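Long-range contacts in methyltransferase (Streptomyces regensis, PDB 5N5D), which probably transfers a methyl group from S-adenosylmethionine to a hydroxyl oxygen of an intermediate in the synthesis of the antibiotic tomaymycin: residues A[88-94]-A[114-120]; A[31-35]-A[71-77]. All blocks are in the same frame, centred on the assembly; numbering follows the deposited sequence. Where two conformers were deposited one is given.

Contact 1: residues A[88-94]-A[114-120]. With SAM (S-adenosylmethionine), chain H.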
loop_
_atom_site.group_PDB
_atom_site.type_symbol
_atom_site.label_atom_id
_atom_site.label_comp_id
_atom_site.label_asym_id
_atom_site.label_seq_id
_atom_site.Cartn_x
_atom_site.Cartn_y
_atom_site.Cartn_z
ATOM N N ARG A 88 15.439 -12.749 8.917
ATOM C CA ARG A 88 14.615 -13.770 9.544
ATOM C C ARG A 88 13.163 -13.326 9.573
ATOM O O ARG A 88 12.863 -12.152 9.809
ATOM C CB ARG A 88 15.082 -14.093 10.968
ATOM C CG ARG A 88 14.373 -15.312 11.564
ATOM C CD ARG A 88 15.333 -16.283 12.240
ATOM N NE ARG A 88 15.839 -15.771 13.512
ATOM C CZ ARG A 88 17.015 -15.176 13.684
ATOM N NH1 ARG A 88 17.368 -14.753 14.891
ATOM N NH2 ARG A 88 17.847 -15.001 12.665
ATOM N N LEU A 89 12.281 -14.281 9.301
ATOM C CA LEU A 89 10.847 -14.162 9.519
ATOM C C LEU A 89 10.491 -15.012 10.730
ATOM O O LEU A 89 10.749 -16.221 10.745
ATOM C CB LEU A 89 10.061 -14.624 8.290
ATOM C CG LEU A 89 8.546 -14.722 8.494
ATOM C CD1 LEU A 89 7.945 -13.348 8.728
ATOM C CD2 LEU A 89 7.890 -15.406 7.307
ATOM N N VAL A 90 9.931 -14.378 11.750
ATOM C CA VAL A 90 9.404 -15.081 12.910
ATOM C C VAL A 90 7.897 -15.106 12.739
ATOM O O VAL A 90 7.272 -14.049 12.623
ATOM C CB VAL A 90 9.811 -14.386 14.218
ATOM C CG1 VAL A 90 9.252 -15.133 15.424
ATOM C CG2 VAL A 90 11.328 -14.285 14.316
ATOM N N THR A 91 7.306 -16.296 12.692
ATOM C CA THR A 91 5.873 -16.396 12.457
ATOM C C THR A 91 5.224 -17.302 13.495
ATOM O O THR A 91 5.821 -18.281 13.951
ATOM C CB THR A 91 5.580 -16.880 11.021
ATOM O OG1 THR A 91 4.170 -16.830 10.782
ATOM C CG2 THR A 91 6.131 -18.286 10.777
ATOM N N ILE A 92 3.997 -16.943 13.877
ATOM C CA ILE A 92 3.273 -17.565 14.981
ATOM C C ILE A 92 1.949 -18.119 14.475
ATOM O O ILE A 92 1.198 -17.423 13.784
ATOM C CB ILE A 92 2.995 -16.562 16.118
ATOM C CG1 ILE A 92 4.288 -15.901 16.592
ATOM C CG2 ILE A 92 2.276 -17.272 17.271
ATOM C CD1 ILE A 92 4.070 -14.753 17.570
ATOM N N GLU A 93 1.627 -19.341 14.897
ATOM C CA GLU A 93 0.377 -19.997 14.521
ATOM C C GLU A 93 -0.127 -20.862 15.669
ATOM O O GLU A 93 0.633 -21.653 16.231
ATOM C CB GLU A 93 0.577 -20.851 13.264
ATOM C CG GLU A 93 -0.603 -21.751 12.907
ATOM C CD GLU A 93 -1.887 -20.976 12.750
ATOM O OE1 GLU A 93 -1.872 -19.936 12.053
ATOM O OE2 GLU A 93 -2.911 -21.394 13.331
ATOM N N TRP A 94 -1.418 -20.731 15.985
ATOM C CA TRP A 94 -2.023 -21.462 17.095
ATOM C C TRP A 94 -2.271 -22.934 16.775
ATOM O O TRP A 94 -2.142 -23.784 17.666
ATOM C CB TRP A 94 -3.331 -20.761 17.490
ATOM C CG TRP A 94 -4.295 -21.575 18.290
ATOM C CD1 TRP A 94 -5.508 -22.046 17.874
ATOM C CD2 TRP A 94 -4.146 -21.997 19.649
ATOM N NE1 TRP A 94 -6.119 -22.741 18.888
ATOM C CE2 TRP A 94 -5.304 -22.726 19.989
ATOM C CE3 TRP A 94 -3.146 -21.836 20.611
ATOM C CZ2 TRP A 94 -5.487 -23.293 21.249
ATOM C CZ3 TRP A 94 -3.329 -22.401 21.861
ATOM C CH2 TRP A 94 -4.491 -23.118 22.169
ATOM N N LEU A 114 15.334 -19.093 6.551
ATOM C CA LEU A 114 15.016 -17.729 6.941
ATOM C C LEU A 114 13.851 -17.632 7.912
ATOM O O LEU A 114 13.511 -16.522 8.324
ATOM C CB LEU A 114 14.680 -16.892 5.705
ATOM C CG LEU A 114 15.749 -16.819 4.617
ATOM C CD1 LEU A 114 15.170 -16.171 3.370
ATOM C CD2 LEU A 114 16.954 -16.054 5.101
ATOM N N VAL A 115 13.214 -18.741 8.271
ATOM C CA VAL A 115 11.953 -18.691 9.001
ATOM C C VAL A 115 12.105 -19.400 10.338
ATOM O O VAL A 115 12.665 -20.499 10.415
ATOM C CB VAL A 115 10.797 -19.299 8.189
ATOM C CG1 VAL A 115 9.484 -19.159 8.953
ATOM C CG2 VAL A 115 10.684 -18.616 6.842
ATOM N N GLU A 116 11.594 -18.761 11.383
ATOM C CA GLU A 116 11.504 -19.322 12.723
ATOM C C GLU A 116 10.022 -19.413 13.062
ATOM O O GLU A 116 9.373 -18.390 13.312
ATOM C CB GLU A 116 12.260 -18.445 13.717
ATOM C CG GLU A 116 12.106 -18.823 15.170
ATOM C CD GLU A 116 12.773 -17.814 16.073
ATOM O OE1 GLU A 116 13.939 -17.462 15.796
ATOM O OE2 GLU A 116 12.126 -17.353 17.034
ATOM N N GLN A 117 9.482 -20.627 13.048
ATOM C CA GLN A 117 8.071 -20.842 13.328
ATOM C C GLN A 117 7.846 -21.126 14.808
ATOM O O GLN A 117 8.641 -21.817 15.453
ATOM C CB GLN A 117 7.524 -22.009 12.510
ATOM C CG GLN A 117 7.462 -21.751 11.023
ATOM C CD GLN A 117 6.721 -22.850 10.296
ATOM O OE1 GLN A 117 7.316 -23.624 9.547
ATOM N NE2 GLN A 117 5.416 -22.931 10.522
ATOM N N HIS A 118 6.732 -20.610 15.327
ATOM C CA HIS A 118 6.277 -20.874 16.684
ATOM C C HIS A 118 4.843 -21.367 16.629
ATOM O O HIS A 118 4.037 -20.870 15.836
ATOM C CB HIS A 118 6.361 -19.620 17.561
ATOM C CG HIS A 118 7.758 -19.134 17.781
ATOM N ND1 HIS A 118 8.458 -19.380 18.942
ATOM C CD2 HIS A 118 8.592 -18.429 16.980
ATOM C CE1 HIS A 118 9.662 -18.841 18.850
ATOM N NE2 HIS A 118 9.767 -18.257 17.669
ATOM N N VAL A 119 4.531 -22.349 17.470
ATOM C CA VAL A 119 3.188 -22.908 17.567
ATOM C C VAL A 119 2.646 -22.583 18.953
ATOM O O VAL A 119 3.226 -22.993 19.967
ATOM C CB VAL A 119 3.185 -24.425 17.311
ATOM C CG1 VAL A 119 1.806 -25.017 17.565
ATOM C CG2 VAL A 119 3.620 -24.711 15.886
ATOM N N GLY A 120 1.536 -21.865 18.997
ATOM C CA GLY A 120 0.876 -21.565 20.254
ATOM C C GLY A 120 0.090 -20.272 20.155
ATOM O O GLY A 120 -0.016 -19.654 19.098
HETATM N N SAM H . -1.447 -14.793 7.187
HETATM C CA SAM H . -2.024 -15.962 6.493
HETATM C C SAM H . -1.941 -15.766 4.945
HETATM O O SAM H . -2.253 -14.637 4.504
HETATM O OXT SAM H . -1.574 -16.740 4.254
HETATM C CB SAM H . -3.496 -16.182 6.920
HETATM C CG SAM H . -3.661 -16.140 8.435
HETATM S SD SAM H . -5.369 -16.597 8.817
HETATM C CE SAM H . -6.215 -15.133 8.352
HETATM C "C5'" SAM H . -5.444 -16.402 10.630
HETATM C "C4'" SAM H . -4.612 -17.433 11.368
HETATM O "O4'" SAM H . -4.418 -17.039 12.745
HETATM C "C3'" SAM H . -5.215 -18.843 11.391
HETATM O "O3'" SAM H . -4.278 -19.767 10.846
HETATM C "C2'" SAM H . -5.524 -19.081 12.878
HETATM O "O2'" SAM H . -5.352 -20.438 13.271
HETATM C "C1'" SAM H . -4.476 -18.199 13.543
HETATM N N9 SAM H . -4.789 -17.798 14.909
HETATM C C8 SAM H . -6.011 -17.445 15.415
HETATM N N7 SAM H . -5.981 -17.066 16.670
HETATM C C5 SAM H . -4.641 -17.177 17.014
HETATM C C6 SAM H . -3.942 -16.900 18.203
HETATM N N6 SAM H . -4.525 -16.442 19.318
HETATM N N1 SAM H . -2.605 -17.102 18.208
HETATM C C2 SAM H . -2.019 -17.555 17.095
HETATM N N3 SAM H . -2.576 -17.852 15.917
HETATM C C4 SAM H . -3.898 -17.636 15.940
HETATM O O HOH W 1 14.820 -14.932 15.919
#
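Glu-116 reaches across to Arg-88 at one end of this pair of parallel strands. The salt bridge is long and its hydrogen bond weak, OE1 of Glu-116 lying 3.4 Å from NE of Arg-88 at the edge of the guanidinium; the two flat groups are turned 24° apart, and a water bridges the same two atoms, accepting from NE and donating to OE1. NE2 of His-118 donates to OE2 of Glu-116 at 2.6 Å; OE2 lies in the plane of the imidazole and uses its anti lone pair. His-118 thus holds one oxygen firmly, while the other has the water and the weak bond from Arg-88. CG1 of Val-90 packs 3.7 Å from CD2 of His-118. On the opposite face Thr-91 and Gln-117 run side by side, with CG2 of Thr-91 3.7 Å from CG of Gln-117. With OG1 anti to the backbone N (chi1 -174°), Thr-91 turns its hydroxyl to Glu-67 and Thr-70 and leaves the methyl for this contact; the amide of Gln-117 is held by Ala-99 of helix 96-108. Between these two faces six backbone bonds alternate from Leu-89 N to Leu-114 O (2.7 Å) as far as Gly-120 N to Glu-93 O (2.9 Å). Gly-120 has backbone angles that would jam a side chain against the preceding carbonyl. At this C-terminal end Glu-93 takes both ribose hydroxyls of S-adenosylmethionine, OE1 accepting from O3' and OE2 from O2' at 2.6 Å. Strands 88-93 and 115-119, joined through helix 96-108, make a beta-alpha-beta unit at the sheet edge, and the ribose-binding acid at the strand end is a hallmark of Rossmann-like methyltransferases.

Contact 2: residues A[31-35]-A[71-77]. With SAM (S-adenosylmethionine), chain H; SO4 (sulfate ion), chain I.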
loop_
_atom_site.group_PDB
_atom_site.type_symbol
_atom_site.label_atom_id
_atom_site.label_comp_id
_atom_site.label_asym_id
_atom_site.label_seq_id
_atom_site.Cartn_x
_atom_site.Cartn_y
_atom_site.Cartn_z
ATOM N N ALA A 31 0.556 -23.482 -1.295
ATOM C CA ALA A 31 0.189 -22.798 -0.057
ATOM C C ALA A 31 -1.185 -22.156 -0.181
ATOM O O ALA A 31 -1.956 -22.119 0.788
ATOM C CB ALA A 31 1.240 -21.746 0.297
ATOM N N ALA A 32 -1.511 -21.644 -1.370
ATOM C CA ALA A 32 -2.798 -20.993 -1.581
ATOM C C ALA A 32 -3.981 -21.943 -1.413
ATOM O O ALA A 32 -5.114 -21.472 -1.271
ATOM C CB ALA A 32 -2.844 -20.368 -2.973
ATOM N N GLN A 33 -3.757 -23.261 -1.439
ATOM C CA GLN A 33 -4.826 -24.241 -1.320
ATOM C C GLN A 33 -4.920 -24.841 0.080
ATOM O O GLN A 33 -5.659 -25.810 0.280
ATOM C CB GLN A 33 -4.633 -25.355 -2.356
ATOM C CG GLN A 33 -4.536 -24.855 -3.800
ATOM C CD GLN A 33 -5.824 -24.211 -4.288
ATOM O OE1 GLN A 33 -6.896 -24.449 -3.735
ATOM N NE2 GLN A 33 -5.723 -23.390 -5.330
ATOM N N ALA A 34 -4.190 -24.285 1.051
ATOM C CA ALA A 34 -4.159 -24.869 2.392
ATOM C C ALA A 34 -5.555 -25.010 2.983
ATOM O O ALA A 34 -5.837 -25.969 3.714
ATOM C CB ALA A 34 -3.283 -24.019 3.310
ATOM N N HIS A 35 -6.440 -24.056 2.695
ATOM C CA HIS A 35 -7.775 -24.095 3.280
ATOM C C HIS A 35 -8.552 -25.329 2.839
ATOM O O HIS A 35 -9.381 -25.841 3.599
ATOM C CB HIS A 35 -8.543 -22.827 2.915
ATOM C CG HIS A 35 -8.696 -22.610 1.442
ATOM N ND1 HIS A 35 -7.637 -22.273 0.626
ATOM C CD2 HIS A 35 -9.786 -22.668 0.641
ATOM C CE1 HIS A 35 -8.069 -22.136 -0.616
ATOM N NE2 HIS A 35 -9.370 -22.370 -0.633
ATOM N N PHE A 71 -1.150 -19.438 9.322
ATOM C CA PHE A 71 -2.033 -20.341 8.597
ATOM C C PHE A 71 -1.195 -21.307 7.766
ATOM O O PHE A 71 -0.377 -22.042 8.328
ATOM C CB PHE A 71 -3.046 -19.563 7.743
ATOM C CG PHE A 71 -4.165 -20.417 7.188
ATOM C CD1 PHE A 71 -4.846 -21.313 8.002
ATOM C CD2 PHE A 71 -4.541 -20.314 5.855
ATOM C CE1 PHE A 71 -5.872 -22.098 7.493
ATOM C CE2 PHE A 71 -5.564 -21.092 5.341
ATOM C CZ PHE A 71 -6.231 -21.984 6.159
ATOM N N GLY A 72 -1.394 -21.336 6.445
ATOM C CA GLY A 72 -0.727 -22.280 5.577
ATOM C C GLY A 72 0.575 -21.803 4.980
ATOM O O GLY A 72 1.165 -22.512 4.159
ATOM N N GLY A 73 1.049 -20.624 5.364
ATOM C CA GLY A 73 2.330 -20.137 4.906
ATOM C C GLY A 73 2.307 -19.294 3.652
ATOM O O GLY A 73 3.383 -18.941 3.150
ATOM N N TYR A 74 1.129 -18.946 3.131
ATOM C CA TYR A 74 1.077 -18.196 1.881
ATOM C C TYR A 74 1.672 -16.803 2.060
ATOM O O TYR A 74 2.613 -16.418 1.357
ATOM C CB TYR A 74 -0.360 -18.116 1.342
ATOM C CG TYR A 74 -0.371 -17.449 -0.003
ATOM C CD1 TYR A 74 -0.144 -18.182 -1.165
ATOM C CD2 TYR A 74 -0.528 -16.076 -0.121
ATOM C CE1 TYR A 74 -0.103 -17.573 -2.404
ATOM C CE2 TYR A 74 -0.491 -15.459 -1.355
ATOM C CZ TYR A 74 -0.271 -16.211 -2.495
ATOM O OH TYR A 74 -0.223 -15.592 -3.723
ATOM N N SER A 75 1.141 -16.020 3.004
ATOM C CA SER A 75 1.759 -14.727 3.270
ATOM C C SER A 75 3.207 -14.895 3.723
ATOM O O SER A 75 4.062 -14.064 3.388
ATOM C CB SER A 75 0.948 -13.957 4.321
ATOM O OG SER A 75 0.792 -14.720 5.505
ATOM N N SER A 76 3.502 -15.981 4.448
ATOM C CA SER A 76 4.844 -16.207 4.977
ATOM C C SER A 76 5.873 -16.305 3.859
ATOM O O SER A 76 6.977 -15.763 3.975
ATOM C CB SER A 76 4.861 -17.478 5.824
ATOM O OG SER A 76 3.702 -17.560 6.641
ATOM N N ILE A 77 5.537 -17.002 2.773
ATOM C CA ILE A 77 6.477 -17.131 1.660
ATOM C C ILE A 77 6.784 -15.760 1.076
ATOM O O ILE A 77 7.944 -15.419 0.819
ATOM C CB ILE A 77 5.919 -18.083 0.588
ATOM C CG1 ILE A 77 5.863 -19.518 1.119
ATOM C CG2 ILE A 77 6.780 -18.030 -0.676
ATOM C CD1 ILE A 77 5.045 -20.448 0.254
HETATM N N SAM H . -1.447 -14.793 7.187
HETATM C CA SAM H . -2.024 -15.962 6.493
HETATM C C SAM H . -1.941 -15.766 4.945
HETATM O O SAM H . -2.253 -14.637 4.504
HETATM O OXT SAM H . -1.574 -16.740 4.254
HETATM C CB SAM H . -3.496 -16.182 6.920
HETATM C CG SAM H . -3.661 -16.140 8.435
HETATM S SD SAM H . -5.369 -16.597 8.817
HETATM C CE SAM H . -6.215 -15.133 8.352
HETATM C "C5'" SAM H . -5.444 -16.402 10.630
HETATM C "C4'" SAM H . -4.612 -17.433 11.368
HETATM O "O4'" SAM H . -4.418 -17.039 12.745
HETATM C "C3'" SAM H . -5.215 -18.843 11.391
HETATM O "O3'" SAM H . -4.278 -19.767 10.846
HETATM C "C2'" SAM H . -5.524 -19.081 12.878
HETATM O "O2'" SAM H . -5.352 -20.438 13.271
HETATM C "C1'" SAM H . -4.476 -18.199 13.543
HETATM N N9 SAM H . -4.789 -17.798 14.909
HETATM C C8 SAM H . -6.011 -17.445 15.415
HETATM N N7 SAM H . -5.981 -17.066 16.670
HETATM C C5 SAM H . -4.641 -17.177 17.014
HETATM C C6 SAM H . -3.942 -16.900 18.203
HETATM N N6 SAM H . -4.525 -16.442 19.318
HETATM N N1 SAM H . -2.605 -17.102 18.208
HETATM C C2 SAM H . -2.019 -17.555 17.095
HETATM N N3 SAM H . -2.576 -17.852 15.917
HETATM C C4 SAM H . -3.898 -17.636 15.940
HETATM S S SO4 I . -11.417 -22.375 -3.096
HETATM O O1 SO4 I . -10.054 -21.972 -3.430
HETATM O O2 SO4 I . -12.212 -22.464 -4.318
HETATM O O3 SO4 I . -12.011 -21.386 -2.201
HETATM O O4 SO4 I . -11.391 -23.678 -2.438
#
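Ala-31 and Ala-34 press their methyls into the turn that leads to helix 74-80, and here the fit is close. CB of Ala-34 lies 3.8 Å from CA of Gly-72, where any side chain would collide with that methyl. CB of Ala-31 sits at the edge of the Tyr-74 ring, 3.9 Å from CA of Tyr-74, and also meets CD1 of Ile-77 at 4.0 Å. Ala-32 adds its own methyl, 3.9 Å from CD1 of Tyr-74. The ring is carried there by CG anti to the backbone N (chi1 -175°), with its hydroxyl bonded to Glu-24 and Trp-78. Segment 71-77 is the turn and helix start after the first strand of a Rossmann-like fold, where the cofactor's methionine end is bound: the backbone N of Ser-75 donates to OXT of S-adenosylmethionine at 3.1 Å, nearly straight at 168°, and OG of Ser-75 accepts from the ligand's amino N. Gly-73 is at the N-cap position, with backbone angles that would jam a side chain against the carbonyl of Gly-72. Contact thins towards the partly exposed His-35. CZ of Phe-71 lies 3.9 Å from CA of His-35, which approaches the ring at its edge, and the imidazole leads away to a sulfate, probably from the crystallisation liquor. An alanine in place of His-35 would keep the CB beside Phe-71 but take away the imidazole, and the sulfate would probably be left with Arg-36 and one donor fewer. The bond at stake is weak, NE2 of His-35 to O1 of the sulfate at 2.9 Å, and Arg-36 holds the same anion.

Contacts 1 and 2 follow one another along the chain, with centres about 13 Å apart, and hold different parts of one S-adenosylmethionine: contact 1 the ribose hydroxyls, contact 2 the amino and carboxylate groups of the methionine end. They meet directly where OE1 of Glu-93 lies 2.9 Å from the backbone N of Phe-71, a probable hydrogen bond tying the ribose-binding acid to the start of the turn. Farther back, CD2 of Leu-89 packs 3.5 Å from O of Ser-76, bringing strand 88-93 against helix 74-80. Glu-67 is a shared second shell, bonded to Thr-91 in contact 1 and to Ser-75 and Ser-76 in contact 2.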